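Local coordinates for protein ORF 37 (Human herpesvirus 8 type M, PDB 3FHD) that cuts DNA as an endonuclease and exonuclease of the PD-(D/E)XK superfamily, helping to process branched viral DNA intermediates so that unit-length genomes are produced and packaged, at residues S168-H171 / W172-Q176; S394-Y397 / Q398-Q402; K471-L474 / L475-A479. One frame throughout, in Å; residues are numbered along the deposited sequence.

Overall arrangement
From the N terminus, the chain first makes interaction 1, at the short helix 170-175; far later it forms interaction 2 at the start of helix 394-412, and last interaction 3 in helix 468-489. Each is a local contact within one continuous run, so none closes a loop, and the three follow in series without nesting or crossing. In space all touch one another. Phe170 and His171 of interaction 1 pack on Tyr397 of interaction 2, Val174 meets Leu474 and Gln477 of interaction 3, and Leu400 and Leu401 join interactions 2 and 3. One sulfate touches both interactions 1 and 2, and interaction 2 lies nearest the magnesium site.

Interaction 1: residues S168-H171 / W172-Q176; sequences SKFH and WAVKQ. With SO4 (sulfate ion), chain B.
Val174 lays its CG2 methyl over one face of the Phe170 ring, a CH-pi contact with the methyl 4.2 Å from the ring centroid and offset toward the rim. Both belong to the short helix 170-175, whose i to i+4 spacing also sets Lys175 on His171. There Lys175 CB sits over one face of the His171 ring, 4.1 Å from its centroid, in a second CH-pi contact, the two side chains crossing at about a right angle. With CG anti to the backbone N (chi1 179°), His171 carries its ring out beside the next turn. An apolar ring and a branched side chain suit the first pair because Phe170 and Val174 are buried against helix 468-489, while His171 meets Tyr397 of helix 394-412 edge to face. Lys169 sends its ammonium away, to the carbonyl of Lys182, and Trp172 NE1 bonds to that of Asn178. Ser168 N and Ser168 OG both bond to sulfate O1, the latter at 2.9 Å; Arg161, Ser167 and Ser241 also hold this ion. One water takes the Trp172 N-H and donates to Ser168 O; a second, in the imidazole plane at its edge, lies 3.0 Å from His171 ND1 and donates to Gln176 OE1.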
loop_
_atom_site.group_PDB
_atom_site.type_symbol
_atom_site.label_atom_id
_atom_site.label_comp_id
_atom_site.label_asym_id
_atom_site.label_seq_id
_atom_site.Cartn_x
_atom_site.Cartn_y
_atom_site.Cartn_z
ATOM N N SER A 168 -2.125 -3.432 3.534
ATOM C CA SER A 168 -1.361 -4.422 4.304
ATOM C C SER A 168 -2.221 -5.209 5.317
ATOM O O SER A 168 -1.781 -6.234 5.818
ATOM C CB SER A 168 -0.226 -3.693 5.072
ATOM O OG SER A 168 -0.795 -2.793 6.008
ATOM N N LYS A 169 -3.418 -4.702 5.629
ATOM C CA LYS A 169 -4.366 -5.353 6.559
ATOM C C LYS A 169 -5.582 -5.929 5.824
ATOM O O LYS A 169 -6.451 -6.536 6.443
ATOM C CB LYS A 169 -4.891 -4.353 7.584
ATOM C CG LYS A 169 -3.832 -3.919 8.626
ATOM C CD LYS A 169 -4.444 -2.949 9.591
ATOM C CE LYS A 169 -3.371 -2.139 10.250
ATOM N NZ LYS A 169 -3.883 -1.634 11.554
ATOM N N PHE A 170 -5.658 -5.763 4.518
ATOM C CA PHE A 170 -6.901 -6.163 3.812
ATOM C C PHE A 170 -7.213 -7.689 3.848
ATOM O O PHE A 170 -8.356 -8.103 4.090
ATOM C CB PHE A 170 -6.951 -5.570 2.390
ATOM C CG PHE A 170 -8.289 -5.774 1.715
ATOM C CD1 PHE A 170 -9.404 -5.069 2.146
ATOM C CD2 PHE A 170 -8.425 -6.686 0.685
ATOM C CE1 PHE A 170 -10.674 -5.272 1.538
ATOM C CE2 PHE A 170 -9.680 -6.907 0.054
ATOM C CZ PHE A 170 -10.810 -6.199 0.486
ATOM N N HIS A 171 -6.210 -8.526 3.607
ATOM C CA HIS A 171 -6.382 -9.962 3.744
ATOM C C HIS A 171 -6.882 -10.348 5.157
ATOM O O HIS A 171 -7.847 -11.120 5.273
ATOM C CB HIS A 171 -5.093 -10.717 3.380
ATOM C CG HIS A 171 -5.214 -12.209 3.535
ATOM N ND1 HIS A 171 -4.678 -12.892 4.603
ATOM C CD2 HIS A 171 -5.825 -13.135 2.763
ATOM C CE1 HIS A 171 -4.961 -14.181 4.486
ATOM N NE2 HIS A 171 -5.656 -14.354 3.378
ATOM N N TRP A 172 -6.258 -9.784 6.196
ATOM C CA TRP A 172 -6.630 -10.031 7.610
ATOM C C TRP A 172 -8.118 -9.642 7.834
ATOM O O TRP A 172 -8.893 -10.418 8.439
ATOM C CB TRP A 172 -5.660 -9.300 8.561
ATOM C CG TRP A 172 -6.172 -9.167 9.946
ATOM C CD1 TRP A 172 -6.084 -10.094 10.959
ATOM C CD2 TRP A 172 -6.902 -8.060 10.464
ATOM N NE1 TRP A 172 -6.746 -9.624 12.085
ATOM C CE2 TRP A 172 -7.237 -8.369 11.805
ATOM C CE3 TRP A 172 -7.327 -6.824 9.913
ATOM C CZ2 TRP A 172 -7.946 -7.485 12.611
ATOM C CZ3 TRP A 172 -8.018 -5.936 10.724
ATOM C CH2 TRP A 172 -8.348 -6.296 12.056
ATOM N N ALA A 173 -8.523 -8.478 7.303
ATOM C CA ALA A 173 -9.899 -7.944 7.516
ATOM C C ALA A 173 -10.958 -8.824 6.830
ATOM O O ALA A 173 -12.118 -8.874 7.252
ATOM C CB ALA A 173 -10.012 -6.461 7.050
ATOM N N VAL A 174 -10.564 -9.515 5.762
ATOM C CA VAL A 174 -11.509 -10.396 5.068
ATOM C C VAL A 174 -11.465 -11.839 5.619
ATOM O O VAL A 174 -12.507 -12.456 5.878
ATOM C CB VAL A 174 -11.259 -10.407 3.534
ATOM C CG1 VAL A 174 -12.098 -11.535 2.878
ATOM C CG2 VAL A 174 -11.640 -9.072 2.918
ATOM N N LYS A 175 -10.259 -12.388 5.772
ATOM C CA LYS A 175 -10.106 -13.832 5.937
ATOM C C LYS A 175 -9.787 -14.235 7.363
ATOM O O LYS A 175 -9.825 -15.414 7.702
ATOM C CB LYS A 175 -8.996 -14.384 5.026
ATOM C CG LYS A 175 -9.336 -14.459 3.517
ATOM C CD LYS A 175 -10.733 -15.045 3.263
ATOM C CE LYS A 175 -10.789 -15.964 2.056
ATOM N NZ LYS A 175 -12.115 -15.848 1.346
ATOM N N GLN A 176 -9.407 -13.272 8.191
ATOM C CA GLN A 176 -8.868 -13.641 9.488
ATOM C C GLN A 176 -9.649 -13.016 10.645
ATOM O O GLN A 176 -10.247 -13.755 11.445
ATOM C CB GLN A 176 -7.354 -13.335 9.554
ATOM C CG GLN A 176 -6.472 -14.180 8.639
ATOM C CD GLN A 176 -4.985 -13.805 8.743
ATOM O OE1 GLN A 176 -4.636 -12.645 8.889
ATOM N NE2 GLN A 176 -4.112 -14.814 8.713
HETATM S S SO4 B . -0.499 0.121 2.957
HETATM O O1 SO4 B . -1.032 -0.540 4.138
HETATM O O2 SO4 B . 0.504 -0.751 2.337
HETATM O O3 SO4 B . -1.623 0.318 2.065
HETATM O O4 SO4 B . -0.007 1.428 3.310
HETATM O O HOH W 1 -3.484 -8.653 5.945
HETATM O O HOH W 2 -2.998 -11.404 6.531
#

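Interaction 2: residues S394-Y397 / Q398-Q402; sequences SYFY and QVLLQ. With SO4 (sulfate ion), chain B.
The Tyr395 ring and the Gln398 amide lie side by side and point the same way, their planes 46° apart, with Gln398 OE1 approaching Tyr395 CD1 obliquely at 3.9 Å. The Phe396 ring is touched obliquely at CE2 by Leu400 CD1, 3.9 Å away. These are i to i+3 and i to i+4 neighbours on the first turns of helix 394-412, which back the metal site of the PD-(D/E)XK fold; Gln398 N donates to Ser394 O at 3.0 Å. A chi1 of 175° turns CG of Gln398 away from its own N, and the extended chain then reaches out beside Tyr395 to within about 6 Å of the bound magnesium ion. Gln398 NE2 makes weak bonds to sulfate O2, at 3.3 Å, and to Ser167 OG. Further along, Gln402 gives its NE2 to Glu266, a ligand of the magnesium. Val399, compact and apolar, suits the buried join between this helix and strand 423-432. Lys268, probably the lysine of the (D/E)XK motif, is held between the Tyr395 ring, by a cation-pi contact, and Gln398 OE1, by a hydrogen bond, a pairing that would fix its position close to Glu266.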
loop_
_atom_site.group_PDB
_atom_site.type_symbol
_atom_site.label_atom_id
_atom_site.label_comp_id
_atom_site.label_asym_id
_atom_site.label_seq_id
_atom_site.Cartn_x
_atom_site.Cartn_y
_atom_site.Cartn_z
ATOM N N SER A 394 -1.921 -13.189 0.916
ATOM C CA SER A 394 -2.221 -11.824 1.376
ATOM C C SER A 394 -1.781 -10.722 0.397
ATOM O O SER A 394 -2.384 -9.663 0.385
ATOM C CB SER A 394 -1.641 -11.599 2.780
ATOM O OG SER A 394 -0.263 -11.399 2.699
ATOM N N TYR A 395 -0.769 -10.968 -0.438
ATOM C CA TYR A 395 -0.318 -9.952 -1.408
ATOM C C TYR A 395 -1.320 -9.742 -2.546
ATOM O O TYR A 395 -1.396 -8.646 -3.103
ATOM C CB TYR A 395 1.068 -10.223 -1.996
ATOM C CG TYR A 395 2.184 -10.264 -0.969
ATOM C CD1 TYR A 395 1.996 -9.757 0.322
ATOM C CD2 TYR A 395 3.428 -10.767 -1.292
ATOM C CE1 TYR A 395 2.988 -9.805 1.272
ATOM C CE2 TYR A 395 4.469 -10.806 -0.312
ATOM C CZ TYR A 395 4.218 -10.312 0.947
ATOM O OH TYR A 395 5.193 -10.330 1.926
ATOM N N PHE A 396 -2.068 -10.783 -2.878
ATOM C CA PHE A 396 -3.148 -10.658 -3.835
ATOM C C PHE A 396 -4.225 -9.679 -3.354
ATOM O O PHE A 396 -4.625 -8.776 -4.096
ATOM C CB PHE A 396 -3.764 -12.021 -4.217
ATOM C CG PHE A 396 -4.911 -11.887 -5.165
ATOM C CD1 PHE A 396 -4.675 -11.748 -6.555
ATOM C CD2 PHE A 396 -6.230 -11.872 -4.701
ATOM C CE1 PHE A 396 -5.749 -11.599 -7.446
ATOM C CE2 PHE A 396 -7.309 -11.739 -5.613
ATOM C CZ PHE A 396 -7.058 -11.593 -6.964
ATOM N N TYR A 397 -4.635 -9.840 -2.100
ATOM C CA TYR A 397 -5.601 -8.983 -1.420
ATOM C C TYR A 397 -5.069 -7.536 -1.257
ATOM O O TYR A 397 -5.824 -6.592 -1.332
ATOM C CB TYR A 397 -5.852 -9.550 -0.015
ATOM C CG TYR A 397 -6.805 -10.706 -0.040
ATOM C CD1 TYR A 397 -8.137 -10.539 0.349
ATOM C CD2 TYR A 397 -6.399 -11.963 -0.509
ATOM C CE1 TYR A 397 -9.048 -11.618 0.311
ATOM C CE2 TYR A 397 -7.309 -13.043 -0.579
ATOM C CZ TYR A 397 -8.633 -12.851 -0.164
ATOM O OH TYR A 397 -9.548 -13.898 -0.204
ATOM N N GLN A 398 -3.787 -7.402 -0.952
ATOM C CA GLN A 398 -3.153 -6.071 -0.870
ATOM C C GLN A 398 -3.266 -5.263 -2.166
ATOM O O GLN A 398 -3.680 -4.109 -2.132
ATOM C CB GLN A 398 -1.674 -6.206 -0.437
ATOM C CG GLN A 398 -0.926 -4.869 -0.446
ATOM C CD GLN A 398 0.374 -4.921 0.338
ATOM O OE1 GLN A 398 1.071 -5.952 0.344
ATOM N NE2 GLN A 398 0.691 -3.824 1.031
ATOM N N VAL A 399 -2.925 -5.873 -3.302
ATOM C CA VAL A 399 -2.982 -5.177 -4.585
ATOM C C VAL A 399 -4.453 -4.963 -4.986
ATOM O O VAL A 399 -4.784 -3.983 -5.660
ATOM C CB VAL A 399 -2.172 -5.930 -5.685
ATOM C CG1 VAL A 399 -2.187 -5.138 -7.000
ATOM C CG2 VAL A 399 -0.723 -6.144 -5.233
ATOM N N LEU A 400 -5.319 -5.904 -4.591
ATOM C CA LEU A 400 -6.762 -5.803 -4.846
ATOM C C LEU A 400 -7.266 -4.494 -4.239
ATOM O O LEU A 400 -7.958 -3.725 -4.926
ATOM C CB LEU A 400 -7.524 -7.007 -4.241
ATOM C CG LEU A 400 -8.993 -7.130 -4.683
ATOM C CD1 LEU A 400 -9.465 -8.597 -4.686
ATOM C CD2 LEU A 400 -9.914 -6.249 -3.883
ATOM N N LEU A 401 -6.972 -4.262 -2.960
ATOM C CA LEU A 401 -7.394 -2.973 -2.365
ATOM C C LEU A 401 -6.755 -1.722 -3.008
ATOM O O LEU A 401 -7.427 -0.704 -3.166
ATOM C CB LEU A 401 -7.214 -2.942 -0.841
ATOM C CG LEU A 401 -7.841 -1.727 -0.125
ATOM C CD1 LEU A 401 -9.414 -1.703 -0.284
ATOM C CD2 LEU A 401 -7.448 -1.689 1.390
ATOM N N GLN A 402 -5.459 -1.784 -3.349
ATOM C CA GLN A 402 -4.817 -0.685 -4.041
ATOM C C GLN A 402 -5.510 -0.435 -5.381
ATOM O O GLN A 402 -5.697 0.733 -5.755
ATOM C CB GLN A 402 -3.312 -0.923 -4.277
ATOM C CG GLN A 402 -2.522 -1.153 -3.023
ATOM C CD GLN A 402 -1.059 -1.500 -3.279
ATOM O OE1 GLN A 402 -0.583 -1.471 -4.408
ATOM N NE2 GLN A 402 -0.362 -1.823 -2.217
HETATM S S SO4 B . -0.499 0.121 2.957
HETATM O O1 SO4 B . -1.032 -0.540 4.138
HETATM O O2 SO4 B . 0.504 -0.751 2.337
HETATM O O3 SO4 B . -1.623 0.318 2.065
HETATM O O4 SO4 B . -0.007 1.428 3.310
#

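Interaction 3: residues K471-L474 / L475-A479; sequences KHRL and LHQAA
Five successive i to i+4 bonds carry the regular helix through 471-479, from Leu475 N to Lys471 O, at 3.0 Å with an N-H...O angle of 166°, on to Ala479 N and Leu475 O. The closest side-chain meeting is that of Arg473 and Gln477, one turn apart, which run alongside each other and point the same way with guanidinium and amide planes 21° apart. Here the aliphatic part of the arginine does the touching: Arg473 CD lies 3.4 Å from Gln477 NE2, and Arg473 CG is 3.6 Å from the same nitrogen. Gln477 gets there because its CG stands beside the backbone N, opposite the carbonyl carbon (chi1 -60°), which also brings Gln477 CG to 3.1 Å from Arg473 O. Leu475 leans back over the preceding turn, its CG 3.4 Å from Lys471 O.

Helix 468-489 is amphipathic over these turns, and its two sides are suited to different surroundings. Leu474 and Ala478 are buried: the leucine fills space against Leu400 of helix 394-412 and Val174 of helix 170-175, and the small alanine lets Phe170 come close. His472, Arg473 and His476, long or polar, are exposed, although Arg473 also touches Asn348 and Leu349 of helix 348-355. Lys471 spans the join to helix 394-412, laying CG against Leu400 and also touching Ser404; its NZ makes a salt bridge with Glu407 OE1 and a hydrogen bond with Ser403 OG.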
loop_
_atom_site.group_PDB
_atom_site.type_symbol
_atom_site.label_atom_id
_atom_site.label_comp_id
_atom_site.label_asym_id
_atom_site.label_seq_id
_atom_site.Cartn_x
_atom_site.Cartn_y
_atom_site.Cartn_z
ATOM N N LYS A 471 -13.965 -8.564 -6.407
ATOM C CA LYS A 471 -13.674 -7.337 -5.647
ATOM C C LYS A 471 -14.863 -6.849 -4.849
ATOM O O LYS A 471 -14.729 -6.481 -3.684
ATOM C CB LYS A 471 -13.270 -6.205 -6.573
ATOM C CG LYS A 471 -11.823 -6.171 -6.898
ATOM C CD LYS A 471 -11.606 -5.283 -8.083
ATOM C CE LYS A 471 -11.143 -3.921 -7.716
ATOM N NZ LYS A 471 -10.601 -3.215 -8.906
ATOM N N HIS A 472 -16.032 -6.818 -5.497
ATOM C CA HIS A 472 -17.253 -6.378 -4.820
ATOM C C HIS A 472 -17.534 -7.199 -3.538
ATOM O O HIS A 472 -17.841 -6.630 -2.496
ATOM C CB HIS A 472 -18.444 -6.385 -5.788
ATOM C CG HIS A 472 -19.750 -6.011 -5.150
ATOM N ND1 HIS A 472 -20.620 -6.947 -4.621
ATOM C CD2 HIS A 472 -20.344 -4.805 -4.969
ATOM C CE1 HIS A 472 -21.685 -6.332 -4.137
ATOM N NE2 HIS A 472 -21.539 -5.032 -4.329
ATOM N N ARG A 473 -17.403 -8.523 -3.616
ATOM C CA ARG A 473 -17.719 -9.383 -2.458
ATOM C C ARG A 473 -16.730 -9.164 -1.291
ATOM O O ARG A 473 -17.129 -9.041 -0.136
ATOM C CB ARG A 473 -17.747 -10.860 -2.850
ATOM C CG ARG A 473 -18.417 -11.688 -1.740
ATOM C CD ARG A 473 -18.160 -13.162 -1.830
ATOM N NE ARG A 473 -18.914 -13.796 -2.904
ATOM C CZ ARG A 473 -18.778 -15.079 -3.225
ATOM N NH1 ARG A 473 -17.929 -15.843 -2.528
ATOM N NH2 ARG A 473 -19.485 -15.595 -4.227
ATOM N N LEU A 474 -15.451 -9.112 -1.622
ATOM C CA LEU A 474 -14.385 -8.973 -0.607
ATOM C C LEU A 474 -14.462 -7.611 0.091
ATOM O O LEU A 474 -14.335 -7.521 1.337
ATOM C CB LEU A 474 -13.003 -9.227 -1.242
ATOM C CG LEU A 474 -12.797 -10.633 -1.805
ATOM C CD1 LEU A 474 -11.437 -10.735 -2.531
ATOM C CD2 LEU A 474 -12.868 -11.718 -0.693
ATOM N N LEU A 475 -14.703 -6.543 -0.678
ATOM C CA LEU A 475 -14.824 -5.182 -0.071
ATOM C C LEU A 475 -16.064 -5.132 0.834
ATOM O O LEU A 475 -16.011 -4.554 1.923
ATOM C CB LEU A 475 -14.917 -4.078 -1.140
ATOM C CG LEU A 475 -13.684 -3.777 -2.003
ATOM C CD1 LEU A 475 -14.087 -2.930 -3.275
ATOM C CD2 LEU A 475 -12.593 -3.080 -1.168
ATOM N N HIS A 476 -17.162 -5.768 0.417
ATOM C CA HIS A 476 -18.354 -5.838 1.270
ATOM C C HIS A 476 -18.077 -6.558 2.631
ATOM O O HIS A 476 -18.508 -6.099 3.683
ATOM C CB HIS A 476 -19.526 -6.512 0.532
ATOM C CG HIS A 476 -20.705 -6.772 1.411
ATOM N ND1 HIS A 476 -21.612 -5.787 1.737
ATOM C CD2 HIS A 476 -21.099 -7.885 2.071
ATOM C CE1 HIS A 476 -22.541 -6.297 2.529
ATOM N NE2 HIS A 476 -22.254 -7.570 2.744
ATOM N N GLN A 477 -17.398 -7.699 2.591
ATOM C CA GLN A 477 -17.055 -8.448 3.825
ATOM C C GLN A 477 -16.166 -7.609 4.743
ATOM O O GLN A 477 -16.380 -7.541 5.977
ATOM C CB GLN A 477 -16.369 -9.756 3.439
ATOM C CG GLN A 477 -17.321 -10.617 2.546
ATOM C CD GLN A 477 -16.803 -12.004 2.254
ATOM O OE1 GLN A 477 -15.715 -12.391 2.697
ATOM N NE2 GLN A 477 -17.615 -12.794 1.550
ATOM N N ALA A 478 -15.174 -6.954 4.151
ATOM C CA ALA A 478 -14.269 -6.099 4.926
ATOM C C ALA A 478 -15.013 -4.902 5.526
ATOM O O ALA A 478 -14.759 -4.534 6.664
ATOM C CB ALA A 478 -13.082 -5.620 4.037
ATOM N N ALA A 479 -15.950 -4.297 4.771
ATOM C CA ALA A 479 -16.707 -3.149 5.295
ATOM C C ALA A 479 -17.643 -3.564 6.436
ATOM O O ALA A 479 -17.822 -2.806 7.397
ATOM C CB ALA A 479 -17.496 -2.464 4.207
#